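Local coordinates for 65 kDa virulence protein (PDB 2GWL), which probably transfers ADP-ribose from NAD(+) to an arginine of host actin and so blocks filament assembly, the chain being the catalytic domain of this Salmonella toxin, at residues 75-80 and 122-127; 111-116 and 144-149. All blocks are in the same frame, centred on the assembly; numbering follows the deposited sequence.

Interaction 1: residues 75-80 and 122-127; sequences HRVVYR and ILNIYL. With NAI (1,4-dihydronicotinamide adenine dinucleotide), chain B.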
loop_
_atom_site.group_PDB
_atom_site.type_symbol
_atom_site.label_atom_id
_atom_site.label_comp_id
_atom_site.label_asym_id
_atom_site.label_seq_id
_atom_site.Cartn_x
_atom_site.Cartn_y
_atom_site.Cartn_z
ATOM N N HIS A 75 -2.382 16.781 1.966
ATOM C CA HIS A 75 -3.160 15.760 2.649
ATOM C C HIS A 75 -2.593 15.406 4.031
ATOM O O HIS A 75 -1.382 15.194 4.217
ATOM C CB HIS A 75 -3.274 14.483 1.812
ATOM C CG HIS A 75 -3.950 14.677 0.492
ATOM N ND1 HIS A 75 -3.260 15.019 -0.655
ATOM C CD2 HIS A 75 -5.244 14.551 0.130
ATOM C CE1 HIS A 75 -4.116 15.137 -1.656
ATOM N NE2 HIS A 75 -5.327 14.852 -1.203
ATOM N N ARG A 76 -3.484 15.331 4.994
ATOM C CA ARG A 76 -3.127 14.961 6.371
ATOM C C ARG A 76 -3.780 13.668 6.883
ATOM O O ARG A 76 -3.448 13.207 7.966
ATOM C CB ARG A 76 -3.439 16.136 7.329
ATOM C CG ARG A 76 -2.503 17.364 7.129
ATOM C CD ARG A 76 -0.973 17.034 7.218
ATOM N NE ARG A 76 -0.589 16.725 8.591
ATOM C CZ ARG A 76 -0.273 17.642 9.513
ATOM N NH1 ARG A 76 -0.265 18.951 9.230
ATOM N NH2 ARG A 76 0.035 17.247 10.747
ATOM N N VAL A 77 -4.643 13.052 6.088
ATOM C CA VAL A 77 -5.136 11.757 6.397
ATOM C C VAL A 77 -5.426 11.035 5.098
ATOM O O VAL A 77 -5.816 11.658 4.124
ATOM C CB VAL A 77 -6.460 11.863 7.288
ATOM C CG1 VAL A 77 -7.575 12.451 6.483
ATOM C CG2 VAL A 77 -6.873 10.522 7.786
ATOM N N VAL A 78 -5.272 9.720 5.103
ATOM C CA VAL A 78 -5.638 8.885 3.952
ATOM C C VAL A 78 -6.244 7.645 4.481
ATOM O O VAL A 78 -6.154 7.354 5.699
ATOM C CB VAL A 78 -4.389 8.519 3.079
ATOM C CG1 VAL A 78 -3.904 9.730 2.421
ATOM C CG2 VAL A 78 -3.329 7.884 3.937
ATOM N N TYR A 79 -6.833 6.891 3.589
ATOM C CA TYR A 79 -7.594 5.679 3.965
ATOM C C TYR A 79 -7.142 4.472 3.207
ATOM O O TYR A 79 -6.696 4.568 2.039
ATOM C CB TYR A 79 -9.119 5.859 3.753
ATOM C CG TYR A 79 -9.561 7.186 4.213
ATOM C CD1 TYR A 79 -9.734 7.453 5.578
ATOM C CD2 TYR A 79 -9.777 8.211 3.306
ATOM C CE1 TYR A 79 -10.130 8.726 6.027
ATOM C CE2 TYR A 79 -10.156 9.488 3.738
ATOM C CZ TYR A 79 -10.347 9.710 5.106
ATOM O OH TYR A 79 -10.714 10.946 5.524
ATOM N N ARG A 80 -7.253 3.329 3.877
ATOM C CA ARG A 80 -6.917 2.030 3.288
ATOM C C ARG A 80 -7.789 0.916 3.872
ATOM O O ARG A 80 -7.907 0.787 5.081
ATOM C CB ARG A 80 -5.434 1.803 3.556
ATOM C CG ARG A 80 -4.820 0.540 2.997
ATOM C CD ARG A 80 -3.293 0.685 3.144
ATOM N NE ARG A 80 -2.545 -0.579 2.986
ATOM C CZ ARG A 80 -2.446 -1.315 1.870
ATOM N NH1 ARG A 80 -3.038 -0.962 0.740
ATOM N NH2 ARG A 80 -1.721 -2.441 1.892
ATOM N N ILE A 122 -10.883 -1.032 8.181
ATOM C CA ILE A 122 -10.640 0.298 7.632
ATOM C C ILE A 122 -9.560 0.971 8.396
ATOM O O ILE A 122 -9.636 1.141 9.632
ATOM C CB ILE A 122 -11.874 1.258 7.615
ATOM C CG1 ILE A 122 -13.120 0.679 6.938
ATOM C CG2 ILE A 122 -11.480 2.584 7.014
ATOM C CD1 ILE A 122 -12.842 -0.005 5.665
ATOM N N LEU A 123 -8.497 1.358 7.669
ATOM C CA LEU A 123 -7.386 2.126 8.238
ATOM C C LEU A 123 -7.592 3.585 7.997
ATOM O O LEU A 123 -7.862 4.016 6.867
ATOM C CB LEU A 123 -6.017 1.691 7.609
ATOM C CG LEU A 123 -5.746 0.195 7.644
ATOM C CD1 LEU A 123 -4.338 -0.016 7.055
ATOM C CD2 LEU A 123 -5.769 -0.373 9.054
ATOM N N ASN A 124 -7.497 4.339 9.074
ATOM C CA ASN A 124 -7.616 5.776 9.115
ATOM C C ASN A 124 -6.247 6.238 9.485
ATOM O O ASN A 124 -5.775 6.057 10.635
ATOM C CB ASN A 124 -8.687 6.174 10.149
ATOM C CG ASN A 124 -8.878 7.640 10.267
ATOM O OD1 ASN A 124 -9.045 8.336 9.274
ATOM N ND2 ASN A 124 -8.957 8.126 11.519
ATOM N N ILE A 125 -5.527 6.719 8.453
ATOM C CA ILE A 125 -4.050 6.929 8.575
ATOM C C ILE A 125 -3.724 8.402 8.559
ATOM O O ILE A 125 -3.814 9.067 7.535
ATOM C CB ILE A 125 -3.280 6.240 7.409
ATOM C CG1 ILE A 125 -3.690 4.795 7.326
ATOM C CG2 ILE A 125 -1.783 6.415 7.675
ATOM C CD1 ILE A 125 -3.200 3.998 6.163
ATOM N N TYR A 126 -3.335 8.932 9.725
ATOM C CA TYR A 126 -2.905 10.291 9.835
ATOM C C TYR A 126 -1.462 10.465 9.383
ATOM O O TYR A 126 -0.608 9.608 9.598
ATOM C CB TYR A 126 -3.043 10.775 11.254
ATOM C CG TYR A 126 -4.481 10.787 11.641
ATOM C CD1 TYR A 126 -5.338 11.773 11.154
ATOM C CD2 TYR A 126 -5.001 9.790 12.447
ATOM C CE1 TYR A 126 -6.684 11.788 11.501
ATOM C CE2 TYR A 126 -6.348 9.803 12.809
ATOM C CZ TYR A 126 -7.181 10.829 12.329
ATOM O OH TYR A 126 -8.539 10.846 12.607
ATOM N N LEU A 127 -1.219 11.602 8.768
ATOM C CA LEU A 127 0.107 11.878 8.127
ATOM C C LEU A 127 0.627 13.167 8.721
ATOM O O LEU A 127 -0.168 14.078 9.002
ATOM C CB LEU A 127 -0.052 12.022 6.602
ATOM C CG LEU A 127 -0.666 10.887 5.834
ATOM C CD1 LEU A 127 -0.847 11.281 4.363
ATOM C CD2 LEU A 127 0.152 9.651 6.062
HETATM P PA NAI B . -1.871 -4.763 -1.333
HETATM O O1A NAI B . -1.268 -3.490 -0.895
HETATM O O2A NAI B . -0.892 -5.678 -1.980
HETATM O O5B NAI B . -2.805 -5.364 -0.153
HETATM C C5B NAI B . -2.470 -6.606 0.342
HETATM C C4B NAI B . -3.640 -7.401 0.877
HETATM O O4B NAI B . -2.809 -8.475 1.216
HETATM C C3B NAI B . -4.399 -6.981 2.161
HETATM O O3B NAI B . -5.804 -6.736 2.008
HETATM C C2B NAI B . -4.140 -8.152 3.109
HETATM O O2B NAI B . -5.234 -9.060 3.123
HETATM C C1B NAI B . -2.931 -8.901 2.537
HETATM N N9A NAI B . -1.679 -8.681 3.271
HETATM C C8A NAI B . -0.740 -9.665 3.452
HETATM N N7A NAI B . 0.264 -9.184 4.211
HETATM C C5A NAI B . -0.045 -7.892 4.481
HETATM C C6A NAI B . 0.656 -6.977 5.200
HETATM N N6A NAI B . 1.742 -7.437 5.846
HETATM N N1A NAI B . 0.136 -5.716 5.331
HETATM C C2A NAI B . -1.074 -5.359 4.773
HETATM N N3A NAI B . -1.777 -6.286 4.049
HETATM C C4A NAI B . -1.267 -7.546 3.917
HETATM O O3 NAI B . -3.040 -4.418 -2.394
HETATM P PN NAI B . -3.980 -3.112 -2.360
HETATM O O1N NAI B . -3.444 -1.944 -1.586
HETATM O O2N NAI B . -5.305 -3.666 -2.015
HETATM O O5D NAI B . -4.002 -2.581 -3.878
HETATM C C5D NAI B . -4.761 -3.255 -4.859
HETATM C C4D NAI B . -5.328 -2.203 -5.813
HETATM O O4D NAI B . -6.124 -1.271 -5.100
HETATM C C3D NAI B . -4.219 -1.417 -6.505
HETATM O O3D NAI B . -4.475 -1.425 -7.893
HETATM C C2D NAI B . -4.352 -0.026 -5.939
HETATM O O2D NAI B . -4.122 0.841 -7.012
HETATM C C1D NAI B . -5.804 0.048 -5.440
HETATM N N1N NAI B . -6.016 0.882 -4.233
HETATM C C2N NAI B . -5.993 0.270 -3.003
HETATM C C3N NAI B . -6.166 1.023 -1.846
HETATM C C7N NAI B . -6.600 0.326 -0.554
HETATM O O7N NAI B . -7.441 1.042 0.290
HETATM N N7N NAI B . -6.249 -0.933 -0.212
HETATM C C4N NAI B . -6.360 2.410 -1.989
HETATM C C5N NAI B . -6.372 3.021 -3.241
HETATM C C6N NAI B . -6.214 2.245 -4.372
#

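Interaction 2: residues 111-116 and 144-149; sequences TSPDKA and GEAEML. With NAI (1,4-dihydronicotinamide adenine dinucleotide), chain B.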
loop_
_atom_site.group_PDB
_atom_site.type_symbol
_atom_site.label_atom_id
_atom_site.label_comp_id
_atom_site.label_asym_id
_atom_site.label_seq_id
_atom_site.Cartn_x
_atom_site.Cartn_y
_atom_site.Cartn_z
ATOM N N THR A 111 -2.977 3.860 -0.666
ATOM C CA THR A 111 -3.995 4.493 0.153
ATOM C C THR A 111 -4.837 5.385 -0.777
ATOM O O THR A 111 -4.502 5.625 -1.925
ATOM C CB THR A 111 -3.395 5.355 1.268
ATOM O OG1 THR A 111 -2.825 6.533 0.736
ATOM C CG2 THR A 111 -2.382 4.658 2.126
ATOM N N SER A 112 -5.982 5.854 -0.278
ATOM C CA SER A 112 -6.801 6.802 -1.008
ATOM C C SER A 112 -6.956 8.053 -0.153
ATOM O O SER A 112 -7.243 7.958 1.063
ATOM C CB SER A 112 -8.172 6.239 -1.291
ATOM O OG SER A 112 -9.023 7.340 -1.669
ATOM N N PRO A 113 -6.777 9.224 -0.754
ATOM C CA PRO A 113 -7.014 10.421 0.015
ATOM C C PRO A 113 -8.512 10.761 0.172
ATOM O O PRO A 113 -8.858 11.663 0.933
ATOM C CB PRO A 113 -6.380 11.506 -0.879
ATOM C CG PRO A 113 -6.597 10.982 -2.251
ATOM C CD PRO A 113 -6.441 9.521 -2.158
ATOM N N ASP A 114 -9.363 10.094 -0.598
ATOM C CA ASP A 114 -10.713 10.546 -0.844
ATOM C C ASP A 114 -11.681 9.649 -0.105
ATOM O O ASP A 114 -12.614 10.143 0.519
ATOM C CB ASP A 114 -11.078 10.425 -2.322
ATOM C CG ASP A 114 -10.548 11.559 -3.170
ATOM O OD1 ASP A 114 -9.984 12.529 -2.602
ATOM O OD2 ASP A 114 -10.707 11.441 -4.415
ATOM N N LYS A 115 -11.474 8.347 -0.184
ATOM C CA LYS A 115 -12.446 7.433 0.399
ATOM C C LYS A 115 -11.802 6.147 0.808
ATOM O O LYS A 115 -10.714 5.782 0.322
ATOM C CB LYS A 115 -13.513 7.147 -0.630
ATOM C CG LYS A 115 -13.010 6.232 -1.744
ATOM C CD LYS A 115 -13.929 6.234 -2.992
ATOM C CE LYS A 115 -14.430 7.629 -3.401
ATOM N NZ LYS A 115 -15.073 7.614 -4.773
ATOM N N ALA A 116 -12.478 5.446 1.716
ATOM C CA ALA A 116 -12.078 4.126 2.096
ATOM C C ALA A 116 -12.887 3.106 1.370
ATOM O O ALA A 116 -14.120 3.139 1.378
ATOM C CB ALA A 116 -12.313 3.945 3.594
ATOM N N GLY A 144 -9.096 8.169 -12.226
ATOM C CA GLY A 144 -10.454 8.515 -11.791
ATOM C C GLY A 144 -10.809 8.020 -10.412
ATOM O O GLY A 144 -11.866 8.351 -9.909
ATOM N N GLU A 145 -9.978 7.187 -9.799
ATOM C CA GLU A 145 -10.017 7.075 -8.348
ATOM C C GLU A 145 -8.638 7.524 -7.867
ATOM O O GLU A 145 -7.617 7.009 -8.316
ATOM C CB GLU A 145 -10.319 5.644 -7.881
ATOM C CG GLU A 145 -11.615 5.012 -8.456
ATOM C CD GLU A 145 -12.913 5.536 -7.866
ATOM O OE1 GLU A 145 -12.875 6.329 -6.900
ATOM O OE2 GLU A 145 -14.007 5.145 -8.377
ATOM N N ALA A 146 -8.597 8.504 -6.982
ATOM C CA ALA A 146 -7.345 8.964 -6.443
ATOM C C ALA A 146 -6.600 7.905 -5.607
ATOM O O ALA A 146 -7.184 7.014 -4.966
ATOM C CB ALA A 146 -7.518 10.269 -5.668
ATOM N N GLU A 147 -5.275 8.016 -5.664
ATOM C CA GLU A 147 -4.360 7.107 -4.956
ATOM C C GLU A 147 -3.114 7.843 -4.481
ATOM O O GLU A 147 -2.377 8.452 -5.258
ATOM C CB GLU A 147 -3.969 5.900 -5.815
ATOM C CG GLU A 147 -2.969 4.973 -5.126
ATOM C CD GLU A 147 -2.717 3.659 -5.815
ATOM O OE1 GLU A 147 -3.263 3.419 -6.890
ATOM O OE2 GLU A 147 -1.938 2.878 -5.272
ATOM N N MET A 148 -2.881 7.780 -3.187
ATOM C CA MET A 148 -1.626 8.191 -2.609
ATOM C C MET A 148 -0.819 6.908 -2.322
ATOM O O MET A 148 -1.218 6.067 -1.530
ATOM C CB MET A 148 -1.814 8.991 -1.329
ATOM C CG MET A 148 -0.484 9.417 -0.768
ATOM S SD MET A 148 -0.498 10.578 0.533
ATOM C CE MET A 148 -0.807 12.152 -0.203
ATOM N N LEU A 149 0.322 6.762 -2.985
ATOM C CA LEU A 149 1.197 5.614 -2.787
ATOM C C LEU A 149 2.400 5.991 -1.936
ATOM O O LEU A 149 2.960 7.071 -2.057
ATOM C CB LEU A 149 1.677 5.087 -4.156
ATOM C CG LEU A 149 2.400 3.713 -4.265
ATOM C CD1 LEU A 149 1.519 2.434 -3.985
ATOM C CD2 LEU A 149 2.991 3.575 -5.668
HETATM P PA NAI B . -1.871 -4.763 -1.333
HETATM O O1A NAI B . -1.268 -3.490 -0.895
HETATM O O2A NAI B . -0.892 -5.678 -1.980
HETATM O O5B NAI B . -2.805 -5.364 -0.153
HETATM C C5B NAI B . -2.470 -6.606 0.342
HETATM C C4B NAI B . -3.640 -7.401 0.877
HETATM O O4B NAI B . -2.809 -8.475 1.216
HETATM C C3B NAI B . -4.399 -6.981 2.161
HETATM O O3B NAI B . -5.804 -6.736 2.008
HETATM C C2B NAI B . -4.140 -8.152 3.109
HETATM O O2B NAI B . -5.234 -9.060 3.123
HETATM C C1B NAI B . -2.931 -8.901 2.537
HETATM N N9A NAI B . -1.679 -8.681 3.271
HETATM C C8A NAI B . -0.740 -9.665 3.452
HETATM N N7A NAI B . 0.264 -9.184 4.211
HETATM C C5A NAI B . -0.045 -7.892 4.481
HETATM C C6A NAI B . 0.656 -6.977 5.200
HETATM N N6A NAI B . 1.742 -7.437 5.846
HETATM N N1A NAI B . 0.136 -5.716 5.331
HETATM C C2A NAI B . -1.074 -5.359 4.773
HETATM N N3A NAI B . -1.777 -6.286 4.049
HETATM C C4A NAI B . -1.267 -7.546 3.917
HETATM O O3 NAI B . -3.040 -4.418 -2.394
HETATM P PN NAI B . -3.980 -3.112 -2.360
HETATM O O1N NAI B . -3.444 -1.944 -1.586
HETATM O O2N NAI B . -5.305 -3.666 -2.015
HETATM O O5D NAI B . -4.002 -2.581 -3.878
HETATM C C5D NAI B . -4.761 -3.255 -4.859
HETATM C C4D NAI B . -5.328 -2.203 -5.813
HETATM O O4D NAI B . -6.124 -1.271 -5.100
HETATM C C3D NAI B . -4.219 -1.417 -6.505
HETATM O O3D NAI B . -4.475 -1.425 -7.893
HETATM C C2D NAI B . -4.352 -0.026 -5.939
HETATM O O2D NAI B . -4.122 0.841 -7.012
HETATM C C1D NAI B . -5.804 0.048 -5.440
HETATM N N1N NAI B . -6.016 0.882 -4.233
HETATM C C2N NAI B . -5.993 0.270 -3.003
HETATM C C3N NAI B . -6.166 1.023 -1.846
HETATM C C7N NAI B . -6.600 0.326 -0.554
HETATM O O7N NAI B . -7.441 1.042 0.290
HETATM N N7N NAI B . -6.249 -0.933 -0.212
HETATM C C4N NAI B . -6.360 2.410 -1.989
HETATM C C5N NAI B . -6.372 3.021 -3.241
HETATM C C6N NAI B . -6.214 2.245 -4.372
HETATM O O HOH W 1 -9.647 6.741 -4.081
#

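Interaction 1: residues 75-80 and 122-127
Leu123 and Arg80 form the hydrogen-bonded pair nearest the bound dinucleotide in this antiparallel ladder. Leu123 N gives a short bond of 2.7 Å to Arg80 O, and Arg80 N answers to Leu123 O. The two side chains run alongside each other, pointing the same way. With CG opposite its own backbone N (chi1 -178°) and the chain extended as far as NE, Arg80 carries its guanidinium out to the pyrophosphate of the bound dihydronicotinamide adenine dinucleotide: Arg80 NH1 donates to O1N of the ligand at 2.6 Å and Arg80 NH2 to O1A at 3.0 Å. Ser110 O takes a further bond from NH1, so the group is gripped from both protein and ligand, which should restrict its rotation. On the other face of the sheet the amide of Asn124 is almost coplanar with the Tyr79 ring, its OD1 resting 3.4 Å from CE1 at the ring edge and equally close to Val77 CG2, while ND2 is hydrogen-bonded to Asn194 OD1. Ile125 returns to the face of Leu123, pairing with Val78 through two backbone bonds and setting its CB 3.8 Å from Val78 CG2. At Tyr126 the pairing with Val77 is non-hydrogen-bonded; ring atom CD1 meets Val77 CG2 at 3.9 Å. Leu127 ends the run. Its N bonds to Arg76 O, its side chain crosses that of Val78 at about a right angle, CD1 touching Val78 CG1, and Leu127 O accepts from Arg76 NE at 2.7 Å, nearly in the guanidinium plane, an approach made possible by the bends at chi2 and chi3. Glu128 offers that guanidinium a salt bridge. An arginine on a core-sheet strand reaching the pyrophosphate is consistent with the R-S-E motif of mono-ADP-ribosyltransferases, Ser110 and Glu147 being the other predicted active-site residues.

Interaction 2: residues 111-116 and 144-149
Thr111 meets Met148 with two donors aimed at one acceptor. Met148 O takes the backbone N of Thr111 at 3.0 Å and the hydroxyl OG1 at 2.8 Å, the two arriving from opposite faces of the carbonyl plane. A chi1 of 72° places OG1 between the backbone N and the carbonyl carbon, from where it can reach back to the neighbouring strand; it also lies beside Met148 CB. The return bond, Met148 N to Thr111 O, comes from above the carbonyl plane and completes an antiparallel hydrogen-bonded pair. Beyond it the strand pairing gives way to a side-chain network. Ser112 OG accepts the backbone N of Asp114 and, almost straight at 176°, that of Lys115, which makes an ST turn and an ST motif. The same oxygen is linked to Ala146 O through a water that donates to the carbonyl, at 2.6 Å on each side. Pro113 lays CG against Ala146 CB at 3.6 Å, and Asp114 OD2 touches that methyl too. Farther out, Lys115 NZ and Glu145 OE1 form a salt bridge that is weak as a hydrogen bond, at 3.3 Å, their side chains crossing at about a right angle. Glu147 points its extended chain, CG opposite the backbone N (chi1 177°), to the ligand: OE1 accepts from the ribose hydroxyl O2D at 2.7 Å, while OE2 is bound by Ser110 OG. Both carboxylate oxygens therefore have a partner, one in the ligand and one in the protein, which fixes the group against the nicotinamide ribose and fits the predicted catalytic role of Glu147.

Overall arrangement
From the N terminus, the helices up to residue 68 lead into 75-80, which runs into the outermost strand, 77-82, of the five-stranded sheet. The chain then passes through 111-116 before 122-127 returns to close interaction 1, a loop of 41 intervening residues; 144-149 comes last and closes interaction 2 over 27. The two loops therefore cross instead of nesting. Interaction 1 belongs to the larger sheet; interaction 2 starts from the edge of the smaller sheet and continues into the loops beside it, their centres about 10 Å apart. A probable hydrogen bond from Ser112 N to Tyr79 O, 2.7 Å long, joins them, as does packing of His75 on Pro113. Both contacts line one dinucleotide pocket.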